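Local coordinates for ribosomal protein L11 methyltransferase (Lactobacillus delbrueckii subsp. bulgaricus ATCC BAA-365, PDB 3GRZ), which probably uses S-adenosyl-L-methionine to trimethylate lysine side chains of ribosomal protein L11, and is represented here by its C-terminal, SAM-binding catalytic part, at residues Glu29-Leu33 with Ile76-Lys80; Tyr3-Asn7 with Pro16-Tyr21; Ser176-Asp180 with Leu191-His197; Leu138-Ile142 with Lys167-Leu172. One frame throughout, in Å; residues are numbered along the deposited sequence. Where two conformers were deposited one is given.

Contact 1. Residues Glu29-Leu33 with Ile76-Lys80; sequences EIIRL and IAAHK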
# COMPACT_ATOMS: atom_id res chain seq x y z
N GLU B 29 -4.94 10.50 -8.41
CA GLU B 29 -6.40 10.54 -8.50
C GLU B 29 -7.00 11.35 -7.35
O GLU B 29 -6.66 11.16 -6.17
CB GLU B 29 -6.95 9.11 -8.50
CG GLU B 29 -8.37 9.00 -8.97
CD GLU B 29 -8.53 9.11 -10.48
OE1 GLU B 29 -9.37 9.92 -10.92
OE2 GLU B 29 -7.82 8.38 -11.22
N ILE B 30 -7.90 12.27 -7.70
CA ILE B 30 -8.57 13.09 -6.69
C ILE B 30 -10.00 12.61 -6.55
O ILE B 30 -10.77 12.59 -7.52
CB ILE B 30 -8.53 14.60 -7.05
CG1 ILE B 30 -7.08 15.09 -7.24
CG2 ILE B 30 -9.26 15.44 -6.00
CD1 ILE B 30 -6.09 14.75 -6.10
N ILE B 31 -10.36 12.18 -5.34
CA ILE B 31 -11.73 11.74 -5.10
C ILE B 31 -12.47 12.82 -4.32
O ILE B 31 -12.11 13.13 -3.18
CB ILE B 31 -11.79 10.37 -4.41
CG1 ILE B 31 -11.19 9.29 -5.33
CG2 ILE B 31 -13.23 10.02 -4.02
CD1 ILE B 31 -11.19 7.91 -4.72
N ARG B 32 -13.47 13.40 -4.97
CA ARG B 32 -14.32 14.40 -4.34
C ARG B 32 -15.45 13.75 -3.56
O ARG B 32 -16.14 12.85 -4.05
CB ARG B 32 -14.84 15.40 -5.38
CG ARG B 32 -13.70 16.14 -6.07
CD ARG B 32 -14.17 17.26 -6.98
NE ARG B 32 -13.03 18.09 -7.36
CZ ARG B 32 -12.62 19.16 -6.68
NH1 ARG B 32 -11.56 19.85 -7.10
NH2 ARG B 32 -13.27 19.55 -5.59
N LEU B 33 -15.62 14.20 -2.31
CA LEU B 33 -16.69 13.73 -1.44
C LEU B 33 -17.44 14.92 -0.85
O LEU B 33 -16.83 15.95 -0.57
CB LEU B 33 -16.14 12.87 -0.30
CG LEU B 33 -15.44 11.52 -0.54
CD1 LEU B 33 -15.12 10.88 0.80
CD2 LEU B 33 -16.29 10.56 -1.38
N ILE B 76 -15.74 3.89 -5.22
CA ILE B 76 -15.26 4.90 -6.18
C ILE B 76 -13.77 4.70 -6.51
O ILE B 76 -13.37 4.75 -7.67
CB ILE B 76 -15.52 6.33 -5.64
CG1 ILE B 76 -17.03 6.62 -5.65
CG2 ILE B 76 -14.77 7.41 -6.46
CD1 ILE B 76 -17.45 7.74 -4.68
N ALA B 77 -12.96 4.49 -5.49
CA ALA B 77 -11.54 4.25 -5.67
C ALA B 77 -11.27 2.99 -6.47
O ALA B 77 -10.41 2.99 -7.34
CB ALA B 77 -10.88 4.16 -4.33
N ALA B 78 -12.01 1.92 -6.18
CA ALA B 78 -11.89 0.68 -6.94
C ALA B 78 -12.19 0.92 -8.41
O ALA B 78 -11.47 0.42 -9.28
CB ALA B 78 -12.80 -0.40 -6.36
N HIS B 79 -13.25 1.69 -8.69
CA HIS B 79 -13.65 2.00 -10.08
C HIS B 79 -12.53 2.74 -10.80
O HIS B 79 -12.16 2.39 -11.93
CB HIS B 79 -14.96 2.82 -10.11
CG HIS B 79 -15.48 3.09 -11.49
ND1 HIS B 79 -15.01 4.12 -12.28
CD2 HIS B 79 -16.44 2.46 -12.21
CE1 HIS B 79 -15.65 4.10 -13.44
NE2 HIS B 79 -16.52 3.11 -13.42
N LYS B 80 -11.98 3.75 -10.14
CA LYS B 80 -10.90 4.57 -10.72
C LYS B 80 -9.61 3.76 -10.94
O LYS B 80 -8.88 3.99 -11.91
CB LYS B 80 -10.62 5.77 -9.84
CG LYS B 80 -11.68 6.86 -9.99
CD LYS B 80 -11.70 7.77 -8.78
CE LYS B 80 -12.51 9.03 -9.03
NZ LYS B 80 -12.04 9.80 -10.21
O HOH W 1 -12.60 12.39 -9.63
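Ile31 fills the middle of this strand-on-helix contact, its two branches meeting different residues of the helix. The end of the longer branch, CD1, lies on the methyl of Ala77, 3.8 Å from CB, while CG2 faces CG2 of Ile76 at 3.9 Å. Leu33 extends the apolar patch more loosely toward the CD1 end of Ile76. The helical segment 76-80 belongs to the helix that follows the glycine-rich turn of a Rossmann-like methyltransferase domain; strand 29-33, an outer strand of the small N-terminal sheet, runs roughly antiparallel to it (150° between their directions), with the segment axes 10.0 Å apart. Outward from the isoleucines, the aliphatic part of Lys80 slides past Ile31 in the opposite direction, CD to CG1 3.8 Å, and packs against CG of Glu29. A bend at its last torsion (chi4 -56°) then turns NZ to Glu29 OE1, a 2.8 Å salt bridge that meets the carboxylate from above its plane. NZ also donates to a water 2.7 Å away, which in turn donates to Ile30 O. A methionine in place of Lys80 would probably leave the Glu29 carboxylate without its countercharge and the water without its donor.

Contact 2. Residues Tyr3-Asn7 with Pro16-Tyr21; sequences YHVIN and PEWEDY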
# COMPACT_ATOMS: atom_id res chain seq x y z
N TYR B 3 -11.81 20.91 7.27
CA TYR B 3 -11.61 20.10 6.03
C TYR B 3 -10.50 20.65 5.14
O TYR B 3 -10.33 21.86 5.01
CB TYR B 3 -12.91 20.02 5.22
CG TYR B 3 -14.07 19.35 5.93
CD1 TYR B 3 -14.21 17.96 5.93
CD2 TYR B 3 -15.04 20.11 6.59
CE1 TYR B 3 -15.28 17.34 6.58
CE2 TYR B 3 -16.11 19.51 7.24
CZ TYR B 3 -16.23 18.13 7.23
OH TYR B 3 -17.29 17.53 7.88
N HIS B 4 -9.75 19.72 4.53
CA HIS B 4 -8.78 20.02 3.47
C HIS B 4 -8.50 18.71 2.70
O HIS B 4 -9.31 17.78 2.75
CB HIS B 4 -7.47 20.60 4.04
CG HIS B 4 -6.90 21.73 3.24
ND1 HIS B 4 -6.63 21.64 1.89
CD2 HIS B 4 -6.54 22.99 3.60
CE1 HIS B 4 -6.13 22.78 1.45
NE2 HIS B 4 -6.07 23.62 2.47
N VAL B 5 -7.36 18.65 2.02
CA VAL B 5 -6.95 17.47 1.25
C VAL B 5 -6.46 16.36 2.18
O VAL B 5 -5.65 16.60 3.08
CB VAL B 5 -5.84 17.81 0.24
CG1 VAL B 5 -5.65 16.68 -0.77
CG2 VAL B 5 -6.17 19.09 -0.48
N ILE B 6 -6.98 15.15 1.97
CA ILE B 6 -6.51 13.98 2.69
C ILE B 6 -5.69 13.17 1.70
O ILE B 6 -6.24 12.50 0.83
CB ILE B 6 -7.69 13.12 3.24
CG1 ILE B 6 -8.70 13.98 4.03
CG2 ILE B 6 -7.18 11.93 4.08
CD1 ILE B 6 -8.13 14.70 5.25
N ASN B 7 -4.36 13.28 1.79
CA ASN B 7 -3.47 12.43 0.99
C ASN B 7 -3.48 10.99 1.51
O ASN B 7 -3.14 10.75 2.66
CB ASN B 7 -2.05 12.98 1.00
CG ASN B 7 -1.88 14.17 0.10
OD1 ASN B 7 -2.21 14.13 -1.09
ND2 ASN B 7 -1.34 15.25 0.65
N PRO B 16 -12.69 17.66 -0.28
CA PRO B 16 -14.10 18.04 -0.12
C PRO B 16 -14.61 18.63 -1.43
O PRO B 16 -13.83 19.26 -2.15
CB PRO B 16 -14.05 19.12 0.97
CG PRO B 16 -12.71 18.93 1.64
CD PRO B 16 -11.80 18.48 0.56
N GLU B 17 -15.88 18.43 -1.75
CA GLU B 17 -16.41 18.77 -3.09
C GLU B 17 -16.25 20.24 -3.54
O GLU B 17 -16.15 20.51 -4.75
CB GLU B 17 -17.88 18.32 -3.24
CG GLU B 17 -18.88 18.95 -2.26
CD GLU B 17 -19.49 20.25 -2.76
OE1 GLU B 17 -19.71 20.37 -3.99
OE2 GLU B 17 -19.75 21.16 -1.93
N TRP B 18 -16.22 21.16 -2.58
CA TRP B 18 -16.08 22.60 -2.86
C TRP B 18 -14.67 23.02 -3.28
O TRP B 18 -14.51 24.05 -3.95
CB TRP B 18 -16.54 23.43 -1.65
CG TRP B 18 -15.64 23.35 -0.45
CD1 TRP B 18 -14.42 23.96 -0.28
CD2 TRP B 18 -15.88 22.62 0.76
NE1 TRP B 18 -13.89 23.65 0.95
CE2 TRP B 18 -14.77 22.83 1.61
CE3 TRP B 18 -16.94 21.81 1.20
CZ2 TRP B 18 -14.68 22.26 2.88
CZ3 TRP B 18 -16.85 21.25 2.47
CH2 TRP B 18 -15.73 21.47 3.29
N GLU B 19 -13.66 22.25 -2.88
CA GLU B 19 -12.24 22.59 -3.09
C GLU B 19 -11.86 22.68 -4.57
O GLU B 19 -12.42 21.99 -5.41
CB GLU B 19 -11.33 21.58 -2.39
CG GLU B 19 -11.02 21.90 -0.94
CD GLU B 19 -9.63 22.50 -0.73
OE1 GLU B 19 -8.98 22.91 -1.73
OE2 GLU B 19 -9.19 22.56 0.43
N ASP B 20 -10.91 23.57 -4.87
CA ASP B 20 -10.36 23.66 -6.22
C ASP B 20 -8.90 23.22 -6.16
O ASP B 20 -7.99 24.05 -6.18
CB ASP B 20 -10.49 25.09 -6.77
CG ASP B 20 -10.20 25.18 -8.27
OD1 ASP B 20 -10.20 24.14 -8.96
OD2 ASP B 20 -9.98 26.31 -8.75
N TYR B 21 -8.70 21.91 -6.06
CA TYR B 21 -7.38 21.36 -5.76
C TYR B 21 -6.64 20.85 -6.98
O TYR B 21 -7.17 20.05 -7.75
CB TYR B 21 -7.48 20.26 -4.70
CG TYR B 21 -6.14 19.72 -4.27
CD1 TYR B 21 -5.20 20.54 -3.65
CD2 TYR B 21 -5.80 18.39 -4.51
CE1 TYR B 21 -3.96 20.05 -3.26
CE2 TYR B 21 -4.56 17.89 -4.12
CZ TYR B 21 -3.65 18.73 -3.50
OH TYR B 21 -2.42 18.25 -3.11
O HOH W 2 -2.50 15.59 -3.20
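With CG trans to the backbone nitrogen (chi1 -176°), the Tyr21 ring reaches back under Val5, whose own chi1 of -167° directs both methyls at the ring. CG2 stands over the face at the ring centre, 3.6 Å from the centroid, a CH-pi contact; CG1 lies nearer the CE2 side of the same ring. The indole of Trp18 comes up to Tyr3: the edge of the six-membered ring is turned to the tyrosine face in an offset edge-to-face pair, planes at 87° and centroids 5.7 Å apart. Trp18 and Tyr21 come from the loop that leaves the second strand of a small N-terminal beta sheet, where a type I turn from Pro16 to Glu19, closed by Glu19 N to Pro16 O, folds the chain back alongside the incoming residues 3-7. Between these two ring contacts, Pro16 CG packs on Tyr3 CB at 3.7 Å and its CD lies against His4 O. One carboxylate oxygen of Glu19, OE2, sits over one face of the His4 imidazole toward its rim, 3.1 Å from ND1, but the angle is too poor for a hydrogen bond; ND1 instead accepts from Val5 N in the plane of its ring. Beyond Val5, the Tyr21 hydroxyl donates to a water 2.7 Å away, which donates to Asn7 OD1. A leucine at Tyr21 would probably deprive the Val5 methyls of their flat platform and leave the water without its hydroxyl donor.

Contact 3. Residues Ser176-Asp180 with Leu191-His197; sequences SFQID and LAISRKH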
# COMPACT_ATOMS: atom_id res chain seq x y z
N SER B 176 -11.74 -21.38 6.43
CA SER B 176 -10.67 -21.71 5.48
C SER B 176 -10.16 -20.50 4.68
O SER B 176 -10.03 -20.54 3.46
CB SER B 176 -11.07 -22.87 4.55
OG SER B 176 -11.49 -23.99 5.30
N PHE B 177 -9.86 -19.42 5.41
CA PHE B 177 -9.25 -18.23 4.82
C PHE B 177 -7.91 -17.96 5.48
O PHE B 177 -7.76 -18.15 6.69
CB PHE B 177 -10.18 -17.01 4.97
CG PHE B 177 -11.36 -17.05 4.04
CD1 PHE B 177 -11.22 -16.70 2.71
CD2 PHE B 177 -12.62 -17.44 4.50
CE1 PHE B 177 -12.30 -16.74 1.84
CE2 PHE B 177 -13.71 -17.48 3.64
CZ PHE B 177 -13.55 -17.13 2.31
N GLN B 178 -6.94 -17.53 4.69
CA GLN B 178 -5.65 -17.12 5.22
C GLN B 178 -5.46 -15.61 5.08
O GLN B 178 -6.11 -14.96 4.26
CB GLN B 178 -4.52 -17.87 4.51
CG GLN B 178 -4.39 -17.55 3.04
CD GLN B 178 -3.39 -18.44 2.33
OE1 GLN B 178 -3.28 -19.63 2.62
NE2 GLN B 178 -2.66 -17.86 1.38
N ILE B 179 -4.55 -15.06 5.89
CA ILE B 179 -4.18 -13.65 5.86
C ILE B 179 -2.84 -13.54 5.14
O ILE B 179 -1.82 -14.06 5.61
CB ILE B 179 -4.08 -13.06 7.29
CG1 ILE B 179 -5.43 -13.15 8.01
CG2 ILE B 179 -3.56 -11.62 7.26
CD1 ILE B 179 -5.38 -12.79 9.51
N ASP B 180 -2.86 -12.90 3.98
CA ASP B 180 -1.68 -12.68 3.18
C ASP B 180 -0.91 -11.44 3.64
O ASP B 180 0.31 -11.35 3.44
CB ASP B 180 -2.09 -12.50 1.71
CG ASP B 180 -2.90 -13.66 1.18
OD1 ASP B 180 -2.71 -14.81 1.63
OD2 ASP B 180 -3.74 -13.42 0.29
N LEU B 191 -6.62 -6.12 6.72
CA LEU B 191 -6.17 -7.45 6.28
C LEU B 191 -6.41 -7.70 4.80
O LEU B 191 -7.49 -7.40 4.29
CB LEU B 191 -6.90 -8.56 7.05
CG LEU B 191 -6.92 -8.54 8.58
CD1 LEU B 191 -7.91 -9.60 9.07
CD2 LEU B 191 -5.52 -8.79 9.14
N ALA B 192 -5.40 -8.25 4.13
CA ALA B 192 -5.56 -8.84 2.80
C ALA B 192 -5.69 -10.35 2.99
O ALA B 192 -4.86 -10.98 3.64
CB ALA B 192 -4.38 -8.50 1.91
N ILE B 193 -6.75 -10.90 2.41
CA ILE B 193 -7.23 -12.25 2.70
C ILE B 193 -7.44 -13.03 1.39
O ILE B 193 -7.89 -12.48 0.39
CB ILE B 193 -8.57 -12.18 3.51
CG1 ILE B 193 -8.33 -11.61 4.91
CG2 ILE B 193 -9.26 -13.55 3.63
CD1 ILE B 193 -9.56 -10.92 5.50
N SER B 194 -7.09 -14.31 1.40
CA SER B 194 -7.46 -15.22 0.31
C SER B 194 -7.84 -16.59 0.88
O SER B 194 -7.75 -16.79 2.09
CB SER B 194 -6.32 -15.34 -0.72
OG SER B 194 -5.11 -15.76 -0.10
N ARG B 195 -8.31 -17.50 0.02
CA ARG B 195 -8.61 -18.88 0.45
C ARG B 195 -7.34 -19.59 0.89
O ARG B 195 -6.28 -19.40 0.28
CB ARG B 195 -9.28 -19.68 -0.67
CG ARG B 195 -10.62 -19.14 -1.14
CD ARG B 195 -11.35 -20.20 -1.95
NE ARG B 195 -12.39 -19.63 -2.80
CZ ARG B 195 -13.68 -19.58 -2.48
NH1 ARG B 195 -14.09 -20.07 -1.32
NH2 ARG B 195 -14.55 -19.05 -3.33
N LYS B 196 -7.44 -20.42 1.93
CA LYS B 196 -6.30 -21.18 2.42
C LYS B 196 -5.66 -22.00 1.31
O LYS B 196 -6.33 -22.77 0.62
CB LYS B 196 -6.67 -22.07 3.61
CG LYS B 196 -6.22 -21.49 4.94
CD LYS B 196 -5.65 -22.58 5.84
CE LYS B 196 -4.81 -22.00 6.96
NZ LYS B 196 -3.93 -23.03 7.57
N HIS B 197 -4.36 -21.78 1.12
CA HIS B 197 -3.58 -22.40 0.06
C HIS B 197 -2.22 -22.80 0.61
O HIS B 197 -1.59 -22.03 1.34
CB HIS B 197 -3.39 -21.42 -1.12
CG HIS B 197 -4.41 -21.57 -2.21
ND1 HIS B 197 -4.09 -22.03 -3.47
CD2 HIS B 197 -5.74 -21.33 -2.22
CE1 HIS B 197 -5.18 -22.05 -4.22
NE2 HIS B 197 -6.20 -21.63 -3.48
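The Phe177 ring has the carbonyl oxygen of Ser194 near its plane at one edge, while CG2 of Ile193 approaches obliquely, 3.8 Å from Phe177 CD1. Its outer part lies alongside Arg195, ring and guanidinium planes 23° apart, and that arginine reaches on to a salt bridge with Asp146. These groups belong to the antiparallel hairpin of strands 177-185 and 188-195, which closes one side of the seven-stranded Rossmann-like methyltransferase sheet. Phe177 and Ile179 form non-hydrogen-bonded pairs with Arg195 and Ile193; between them Gln178 and Ser194 exchange two backbone bonds, Gln178 N to Ser194 O and Ser194 N to Gln178 O. A further backbone bond, Lys196 N to Ser176 O, extends the pairing toward the C-terminus, and Asp180 N to Ala192 O prolongs it at the other end. On the side of the sheet with Ile193, Ile179 CG2 touches Leu191 CD2 at 3.9 Å. On the opposite face, Gln178 and Ser194, with Asp180 beside them, form a polar cluster. Gln178, whose CG lies between its backbone nitrogen and carbonyl carbon (chi1 65°), reaches over toward the C-terminal tail with its amide gripped at both ends: OE1 accepts from His197 N at 2.8 Å, the donor above the carbonyl plane, and NE2 donates to Asp180 OD1 at 3.1 Å. The two bonds would hold the amide's rotation, though His197 is poorly ordered and its half is less certain. The same aspartate completes the network through its other oxygen, as the hydroxyl of Ser194 donates 2.7 Å from OG to OD2, on the syn lone pair.

Contact 4. Residues Leu138-Ile142 with Lys167-Leu172; sequences LLDLI and KIEQAL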
# COMPACT_ATOMS: atom_id res chain seq x y z
N LEU B 138 -18.17 -7.72 10.66
CA LEU B 138 -17.26 -8.57 9.88
C LEU B 138 -17.40 -10.06 10.21
O LEU B 138 -17.37 -10.90 9.31
CB LEU B 138 -15.80 -8.14 10.04
CG LEU B 138 -15.38 -6.84 9.36
CD1 LEU B 138 -13.95 -6.51 9.77
CD2 LEU B 138 -15.49 -6.94 7.85
N LEU B 139 -17.57 -10.36 11.50
CA LEU B 139 -17.82 -11.73 11.96
C LEU B 139 -19.07 -12.35 11.32
O LEU B 139 -19.08 -13.55 11.04
CB LEU B 139 -17.89 -11.81 13.50
CG LEU B 139 -16.59 -11.55 14.27
CD1 LEU B 139 -16.83 -11.39 15.76
CD2 LEU B 139 -15.54 -12.63 14.02
N ASP B 140 -20.10 -11.53 11.08
CA ASP B 140 -21.28 -11.98 10.33
C ASP B 140 -21.02 -12.10 8.82
O ASP B 140 -21.64 -12.92 8.14
CB ASP B 140 -22.47 -11.06 10.59
CG ASP B 140 -22.95 -11.10 12.04
OD1 ASP B 140 -22.75 -12.14 12.70
OD2 ASP B 140 -23.51 -10.09 12.51
N LEU B 141 -20.10 -11.28 8.31
CA LEU B 141 -19.74 -11.32 6.88
C LEU B 141 -18.90 -12.55 6.54
O LEU B 141 -19.06 -13.12 5.45
CB LEU B 141 -18.99 -10.04 6.46
CG LEU B 141 -18.57 -9.94 4.98
CD1 LEU B 141 -19.78 -9.98 4.01
CD2 LEU B 141 -17.74 -8.68 4.76
N ILE B 142 -18.01 -12.94 7.45
CA ILE B 142 -17.07 -14.03 7.17
C ILE B 142 -17.73 -15.30 6.56
O ILE B 142 -17.31 -15.72 5.48
CB ILE B 142 -16.09 -14.30 8.37
CG1 ILE B 142 -15.04 -13.16 8.47
CG2 ILE B 142 -15.38 -15.63 8.19
CD1 ILE B 142 -14.35 -13.04 9.82
N LYS B 167 -10.46 -12.84 17.42
CA LYS B 167 -11.78 -13.33 17.01
C LYS B 167 -11.93 -13.37 15.49
O LYS B 167 -12.48 -14.32 14.95
CB LYS B 167 -12.90 -12.49 17.63
CG LYS B 167 -13.13 -12.76 19.12
CD LYS B 167 -14.03 -11.70 19.74
CE LYS B 167 -15.49 -12.15 19.79
NZ LYS B 167 -15.77 -13.00 20.98
N ILE B 168 -11.43 -12.32 14.82
CA ILE B 168 -11.41 -12.26 13.35
C ILE B 168 -10.50 -13.37 12.76
O ILE B 168 -10.92 -14.12 11.87
CB ILE B 168 -10.96 -10.85 12.83
CG1 ILE B 168 -11.91 -9.74 13.34
CG2 ILE B 168 -10.84 -10.84 11.31
CD1 ILE B 168 -13.29 -9.76 12.74
N GLU B 169 -9.29 -13.48 13.29
CA GLU B 169 -8.34 -14.51 12.86
C GLU B 169 -8.88 -15.94 13.00
O GLU B 169 -8.69 -16.77 12.12
CB GLU B 169 -7.01 -14.38 13.60
CG GLU B 169 -6.15 -13.22 13.13
CD GLU B 169 -4.81 -13.11 13.86
OE1 GLU B 169 -4.71 -13.55 15.03
OE2 GLU B 169 -3.86 -12.57 13.26
N GLN B 170 -9.58 -16.20 14.11
CA GLN B 170 -10.14 -17.52 14.39
C GLN B 170 -11.28 -17.84 13.43
O GLN B 170 -11.30 -18.92 12.84
CB GLN B 170 -10.61 -17.59 15.84
CG GLN B 170 -10.76 -19.00 16.40
CD GLN B 170 -11.55 -19.03 17.70
OE1 GLN B 170 -11.26 -18.28 18.64
NE2 GLN B 170 -12.56 -19.90 17.76
N ALA B 171 -12.19 -16.88 13.24
CA ALA B 171 -13.29 -17.01 12.27
C ALA B 171 -12.84 -17.19 10.82
O ALA B 171 -13.46 -17.95 10.07
CB ALA B 171 -14.25 -15.85 12.40
N LEU B 172 -11.77 -16.50 10.42
CA LEU B 172 -11.18 -16.69 9.09
C LEU B 172 -10.62 -18.11 8.91
O LEU B 172 -10.89 -18.77 7.91
CB LEU B 172 -10.10 -15.62 8.81
CG LEU B 172 -10.58 -14.19 8.51
CD1 LEU B 172 -9.43 -13.18 8.64
CD2 LEU B 172 -11.25 -14.09 7.15
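Leu139 and Ile142 carry the apolar packing between two helix segments that run almost parallel, 7° apart, with axes 10.0 Å from each other. Ala171 lies between them: its CB is 3.8 Å from Leu139 CD2 and also from Ile142 CD1, so the small methyl lets two larger side chains close in from the facing helix. At the level of Leu139, Ile168 crosses it obliquely, its CD1 reaching Leu139 CD2 at 3.9 Å and Leu138 CB at 4.0 Å. Ile168 has CG1 beside its backbone N, and a bend at chi2 (-70°) brings CD1 to the leucines. Farther along, Ile142 and Leu172 cross at about a right angle, CG1 to CD2 4.1 Å.

A second kind of contact sets methyls against backbone carbonyls. Leu139 CD2 comes to 3.6 Å from Lys167 O, and Ile142 CG2 lies the same distance from Ala171 O; the former oxygen accepts from Ala171 N within its helix, while the latter accepts from Asn175 ND2. These are packing contacts.

Helices 135-145 and 165-174 pack side by side on one face of the large sheet of this Rossmann-like methyltransferase domain. Leu138 and Ile142 rest on Phe157 of strand 153-161, whereas Ile168 and Leu172 rest on Leu191 of strand 188-195, with Leu172 reaching Phe177 and Ile179 of the outermost strand.

The four contacts fall into two groups on opposite sides of the chain's centre. Contacts 3 and 4 touch: the helix of 167-172 leads through a Schellman motif at Ser176 into the hairpin strand, and its leucine and isoleucine side chains lie on the apolar face of that hairpin. Contact 4 is partly buried, and its side chains meet through apolar packing, whereas contact 3 joins backbone pairing to a face bearing a polar cluster. Contacts 1 and 2 share the small N-terminal sheet and meet where Arg32 probably donates to Glu19 O. Contact 1, partly buried, sets isoleucines beneath a salt bridge; contact 2 is a surface arrangement dominated by aromatic rings.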